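Local coordinates for protein 16S rRNA methyltransferase (Streptomyces sp. DSM 40477, PDB 3MQ2) that methylates the N1 position of adenine 1408 in 16S rRNA, using S-adenosyl-L-methionine, and so confers resistance to aminoglycosides such as kanamycin and apramycin, at residues A[115-127]-A[165-177]. Residues are numbered along the deposited sequence; the frame is centred on the assembly and turned at random. Where two conformers were deposited one is given.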
loop_
_atom_site.group_PDB
_atom_site.type_symbol
_atom_site.label_atom_id
_atom_site.label_comp_id
_atom_site.label_asym_id
_atom_site.label_seq_id
_atom_site.Cartn_x
_atom_site.Cartn_y
_atom_site.Cartn_z
ATOM N N VAL A 115 6.079 0.561 -9.273
ATOM C CA VAL A 115 6.382 -0.747 -8.695
ATOM C C VAL A 115 6.820 -1.793 -9.714
ATOM O O VAL A 115 7.188 -2.903 -9.334
ATOM C CB VAL A 115 5.265 -1.292 -7.776
ATOM C CG1 VAL A 115 5.051 -0.338 -6.609
ATOM C CG2 VAL A 115 3.973 -1.542 -8.550
ATOM N N LEU A 116 6.811 -1.435 -10.999
ATOM C CA LEU A 116 7.431 -2.287 -12.018
ATOM C C LEU A 116 8.931 -2.013 -12.109
ATOM O O LEU A 116 9.690 -2.814 -12.660
ATOM C CB LEU A 116 6.762 -2.109 -13.383
ATOM C CG LEU A 116 5.304 -2.583 -13.403
ATOM C CD1 LEU A 116 4.654 -2.356 -14.761
ATOM C CD2 LEU A 116 5.206 -4.040 -12.990
ATOM N N GLY A 117 9.344 -0.875 -11.570
ATOM C CA GLY A 117 10.754 -0.586 -11.377
ATOM C C GLY A 117 11.609 -0.376 -12.613
ATOM O O GLY A 117 12.820 -0.606 -12.561
ATOM N N SER A 118 11.007 0.067 -13.715
ATOM C CA SER A 118 11.796 0.389 -14.905
ATOM C C SER A 118 12.725 1.547 -14.563
ATOM O O SER A 118 13.857 1.622 -15.043
ATOM C CB SER A 118 10.897 0.726 -16.096
ATOM O OG SER A 118 9.956 1.733 -15.768
ATOM N N SER A 119 12.224 2.444 -13.722
ATOM C CA SER A 119 13.042 3.442 -13.055
ATOM C C SER A 119 12.946 3.151 -11.563
ATOM O O SER A 119 11.887 2.745 -11.078
ATOM C CB SER A 119 12.516 4.845 -13.355
ATOM O OG SER A 119 13.122 5.808 -12.513
ATOM N N PRO A 120 14.051 3.332 -10.829
ATOM C CA PRO A 120 14.040 2.987 -9.402
ATOM C C PRO A 120 13.563 4.100 -8.462
ATOM O O PRO A 120 13.463 3.846 -7.258
ATOM C CB PRO A 120 15.518 2.694 -9.119
ATOM C CG PRO A 120 16.241 3.600 -10.057
ATOM C CD PRO A 120 15.413 3.599 -11.323
ATOM N N GLU A 121 13.260 5.291 -8.981
ATOM C CA GLU A 121 12.999 6.442 -8.121
ATOM C C GLU A 121 11.825 6.258 -7.164
ATOM O O GLU A 121 11.927 6.577 -5.986
ATOM C CB GLU A 121 12.817 7.719 -8.945
ATOM C CG GLU A 121 14.113 8.246 -9.535
ATOM C CD GLU A 121 14.083 8.316 -11.047
ATOM O OE1 GLU A 121 12.988 8.168 -11.629
ATOM O OE2 GLU A 121 15.155 8.520 -11.656
ATOM N N MET A 122 10.707 5.753 -7.663
ATOM C CA MET A 122 9.566 5.618 -6.765
ATOM C C MET A 122 9.804 4.555 -5.699
ATOM O O MET A 122 9.469 4.760 -4.535
ATOM C CB MET A 122 8.271 5.329 -7.508
ATOM C CG MET A 122 7.066 5.451 -6.575
ATOM S SD MET A 122 5.506 5.249 -7.427
ATOM C CE MET A 122 5.348 6.827 -8.226
ATOM N N LEU A 123 10.357 3.414 -6.098
ATOM C CA LEU A 123 10.679 2.359 -5.128
ATOM C C LEU A 123 11.640 2.883 -4.063
ATOM O O LEU A 123 11.502 2.589 -2.873
ATOM C CB LEU A 123 11.268 1.128 -5.825
ATOM C CG LEU A 123 10.263 0.309 -6.635
ATOM C CD1 LEU A 123 10.970 -0.689 -7.559
ATOM C CD2 LEU A 123 9.331 -0.409 -5.669
ATOM N N ARG A 124 12.614 3.675 -4.492
ATOM C CA ARG A 124 13.559 4.261 -3.543
ATOM C C ARG A 124 12.891 5.236 -2.589
ATOM O O ARG A 124 13.262 5.314 -1.417
ATOM C CB ARG A 124 14.712 4.950 -4.281
ATOM C CG ARG A 124 15.679 3.965 -4.912
ATOM C CD ARG A 124 16.884 4.675 -5.529
ATOM N NE ARG A 124 17.820 3.719 -6.116
ATOM C CZ ARG A 124 18.571 3.958 -7.185
ATOM N NH1 ARG A 124 18.516 5.138 -7.788
ATOM N NH2 ARG A 124 19.387 3.018 -7.646
ATOM N N GLY A 125 11.914 5.989 -3.090
ATOM C CA GLY A 125 11.205 6.942 -2.254
ATOM C C GLY A 125 10.382 6.233 -1.193
ATOM O O GLY A 125 10.267 6.706 -0.061
ATOM N N MET A 126 9.793 5.097 -1.565
ATOM C CA MET A 126 9.013 4.321 -0.615
ATOM C C MET A 126 9.940 3.646 0.390
ATOM O O MET A 126 9.640 3.601 1.584
ATOM C CB MET A 126 8.122 3.306 -1.340
ATOM C CG MET A 126 6.878 3.965 -1.946
ATOM S SD MET A 126 5.683 2.774 -2.606
ATOM C CE MET A 126 6.597 2.207 -4.041
ATOM N N ALA A 127 11.074 3.146 -0.089
ATOM C CA ALA A 127 12.042 2.531 0.808
ATOM C C ALA A 127 12.546 3.562 1.818
ATOM O O ALA A 127 12.872 3.221 2.948
ATOM C CB ALA A 127 13.210 1.918 0.030
ATOM N N GLU A 165 12.729 -13.411 -12.285
ATOM C CA GLU A 165 13.727 -13.200 -13.333
ATOM C C GLU A 165 14.066 -11.731 -13.579
ATOM O O GLU A 165 15.227 -11.339 -13.455
ATOM C CB GLU A 165 13.279 -13.852 -14.644
ATOM C CG GLU A 165 13.162 -15.369 -14.587
ATOM C CD GLU A 165 12.563 -15.959 -15.854
ATOM O OE1 GLU A 165 12.324 -15.196 -16.815
ATOM O OE2 GLU A 165 12.328 -17.186 -15.888
ATOM N N TRP A 166 13.064 -10.926 -13.933
ATOM C CA TRP A 166 13.314 -9.531 -14.303
ATOM C C TRP A 166 12.865 -8.472 -13.287
ATOM O O TRP A 166 13.320 -7.330 -13.353
ATOM C CB TRP A 166 12.794 -9.198 -15.717
ATOM C CG TRP A 166 11.293 -9.306 -15.956
ATOM C CD1 TRP A 166 10.625 -10.366 -16.505
ATOM C CD2 TRP A 166 10.297 -8.300 -15.701
ATOM N NE1 TRP A 166 9.280 -10.091 -16.590
ATOM C CE2 TRP A 166 9.052 -8.832 -16.100
ATOM C CE3 TRP A 166 10.336 -7.009 -15.160
ATOM C CZ2 TRP A 166 7.857 -8.117 -15.979
ATOM C CZ3 TRP A 166 9.147 -6.301 -15.040
ATOM C CH2 TRP A 166 7.925 -6.858 -15.449
ATOM N N LEU A 167 11.982 -8.834 -12.360
ATOM C CA LEU A 167 11.568 -7.882 -11.321
ATOM C C LEU A 167 12.551 -7.856 -10.159
ATOM O O LEU A 167 12.872 -6.791 -9.639
ATOM C CB LEU A 167 10.157 -8.178 -10.811
ATOM C CG LEU A 167 9.021 -7.594 -11.653
ATOM C CD1 LEU A 167 7.668 -8.014 -11.107
ATOM C CD2 LEU A 167 9.138 -6.076 -11.701
ATOM N N ALA A 168 13.030 -9.024 -9.742
ATOM C CA ALA A 168 13.949 -9.074 -8.607
ATOM C C ALA A 168 15.162 -8.152 -8.784
ATOM O O ALA A 168 15.496 -7.394 -7.875
ATOM C CB ALA A 168 14.388 -10.510 -8.315
ATOM N N PRO A 169 15.827 -8.219 -9.951
ATOM C CA PRO A 169 17.011 -7.381 -10.175
ATOM C C PRO A 169 16.674 -5.905 -10.067
ATOM O O PRO A 169 17.440 -5.144 -9.476
ATOM C CB PRO A 169 17.411 -7.716 -11.614
ATOM C CG PRO A 169 16.879 -9.070 -11.845
ATOM C CD PRO A 169 15.602 -9.157 -11.067
ATOM N N ARG A 170 15.540 -5.505 -10.636
ATOM C CA ARG A 170 15.101 -4.117 -10.569
ATOM C C ARG A 170 14.809 -3.694 -9.141
ATOM O O ARG A 170 15.123 -2.574 -8.740
ATOM C CB ARG A 170 13.837 -3.909 -11.403
ATOM C CG ARG A 170 14.021 -4.102 -12.889
ATOM C CD ARG A 170 12.706 -3.883 -13.606
ATOM N NE ARG A 170 12.887 -3.727 -15.045
ATOM C CZ ARG A 170 11.934 -3.317 -15.872
ATOM N NH1 ARG A 170 10.726 -3.020 -15.404
ATOM N NH2 ARG A 170 12.191 -3.205 -17.168
ATOM N N TYR A 171 14.180 -4.581 -8.377
ATOM C CA TYR A 171 13.874 -4.268 -6.989
ATOM C C TYR A 171 15.168 -4.092 -6.195
ATOM O O TYR A 171 15.290 -3.154 -5.405
ATOM C CB TYR A 171 12.971 -5.344 -6.376
ATOM C CG TYR A 171 11.495 -5.067 -6.562
ATOM C CD1 TYR A 171 11.002 -4.613 -7.777
ATOM C CD2 TYR A 171 10.598 -5.250 -5.519
ATOM C CE1 TYR A 171 9.653 -4.350 -7.954
ATOM C CE2 TYR A 171 9.246 -4.996 -5.684
ATOM C CZ TYR A 171 8.780 -4.550 -6.905
ATOM O OH TYR A 171 7.439 -4.286 -7.058
ATOM N N ALA A 172 16.133 -4.983 -6.427
ATOM C CA ALA A 172 17.414 -4.914 -5.723
ATOM C C ALA A 172 18.134 -3.594 -5.984
ATOM O O ALA A 172 18.714 -3.016 -5.069
ATOM C CB ALA A 172 18.315 -6.089 -6.107
ATOM N N GLU A 173 18.093 -3.125 -7.228
ATOM C CA GLU A 173 18.708 -1.848 -7.592
ATOM C C GLU A 173 18.128 -0.710 -6.758
ATOM O O GLU A 173 18.807 0.284 -6.483
ATOM C CB GLU A 173 18.476 -1.543 -9.072
ATOM C CG GLU A 173 18.943 -2.624 -10.031
ATOM C CD GLU A 173 18.470 -2.379 -11.454
ATOM O OE1 GLU A 173 18.641 -3.280 -12.304
ATOM O OE2 GLU A 173 17.927 -1.285 -11.722
ATOM N N ALA A 174 16.869 -0.859 -6.360
ATOM C CA ALA A 174 16.162 0.188 -5.635
ATOM C C ALA A 174 16.151 -0.074 -4.134
ATOM O O ALA A 174 15.539 0.669 -3.377
ATOM C CB ALA A 174 14.735 0.329 -6.157
ATOM N N GLY A 175 16.822 -1.141 -3.710
ATOM C CA GLY A 175 16.916 -1.463 -2.298
ATOM C C GLY A 175 15.777 -2.300 -1.737
ATOM O O GLY A 175 15.535 -2.277 -0.533
ATOM N N TRP A 176 15.065 -3.019 -2.602
ATOM C CA TRP A 176 14.049 -3.973 -2.159
ATOM C C TRP A 176 14.507 -5.396 -2.434
ATOM O O TRP A 176 14.863 -5.727 -3.559
ATOM C CB TRP A 176 12.722 -3.771 -2.890
ATOM C CG TRP A 176 12.031 -2.454 -2.650
ATOM C CD1 TRP A 176 12.607 -1.214 -2.559
ATOM C CD2 TRP A 176 10.622 -2.260 -2.491
ATOM N NE1 TRP A 176 11.627 -0.256 -2.352
ATOM C CE2 TRP A 176 10.401 -0.877 -2.306
ATOM C CE3 TRP A 176 9.518 -3.124 -2.500
ATOM C CZ2 TRP A 176 9.131 -0.342 -2.123
ATOM C CZ3 TRP A 176 8.249 -2.588 -2.315
ATOM C CH2 TRP A 176 8.068 -1.211 -2.127
ATOM N N LYS A 177 14.489 -6.233 -1.403
ATOM C CA LYS A 177 14.830 -7.643 -1.564
ATOM C C LYS A 177 13.566 -8.435 -1.843
ATOM O O LYS A 177 12.758 -8.667 -0.942
ATOM C CB LYS A 177 15.526 -8.183 -0.316
ATOM C CG LYS A 177 15.716 -9.696 -0.319
ATOM C CD LYS A 177 16.375 -10.173 -1.603
ATOM C CE LYS A 177 16.540 -11.689 -1.614
ATOM N NZ LYS A 177 17.324 -12.172 -0.449
HETATM O O HOH W 1 14.826 -0.328 -10.404
#
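In this Rossmann-like methyltransferase fold, helix 160-173 and the start of strand 176-184 pack against helix 121-128, the turn before it and the last residues of 109-116. L123 is the centre of the apolar part. Its CD2 lies over the six-membered ring of W176, 3.6 Å from the centroid, a CH-pi contact. The other branch, CD1, sits off-centre over the ring of Y171. L123 CB meets A174 CB at 3.6 Å, and P120 CB touches the same methyl. With CG of W176 anti to the carbonyl carbon and beside its own backbone N (chi1 -64°), the indole NE1 reaches L123 O at 2.9 Å, from above the carbonyl plane, with an N-H...O angle of 150°. That oxygen also accepts A127 N of the helix, from the opposite face of the carbonyl plane. M126 CB meets the edge of the indole.

Side chains of helix 160-173 bind the carbonyls of V115 and L116, just before the turn at G117. Y171 OH donates to V115 O at 2.7 Å, in the carbonyl plane and on a lone pair. The extended R170 chain brings NH1 to L116 O at 2.9 Å, within the guanidinium plane but above that of the carbonyl. S118 CA and W166 CE3 lie against opposite faces of this guanidinium, each offset toward its rim, and H155 also bonds NH1. One water bridges G117 O and R170 O. At the C-terminal end of helix 160-173, R124 NH2 donates to E173 O (3.0 Å), next to the Schellman motif that closes the helix at G175.

Beneath the contact lies the central sheet: Y171 and W176 touch strands 134-141 and 209-216, and M126 rests on strand 99-105. V115 packs on P107, in the loop that probably binds S-adenosyl-L-methionine.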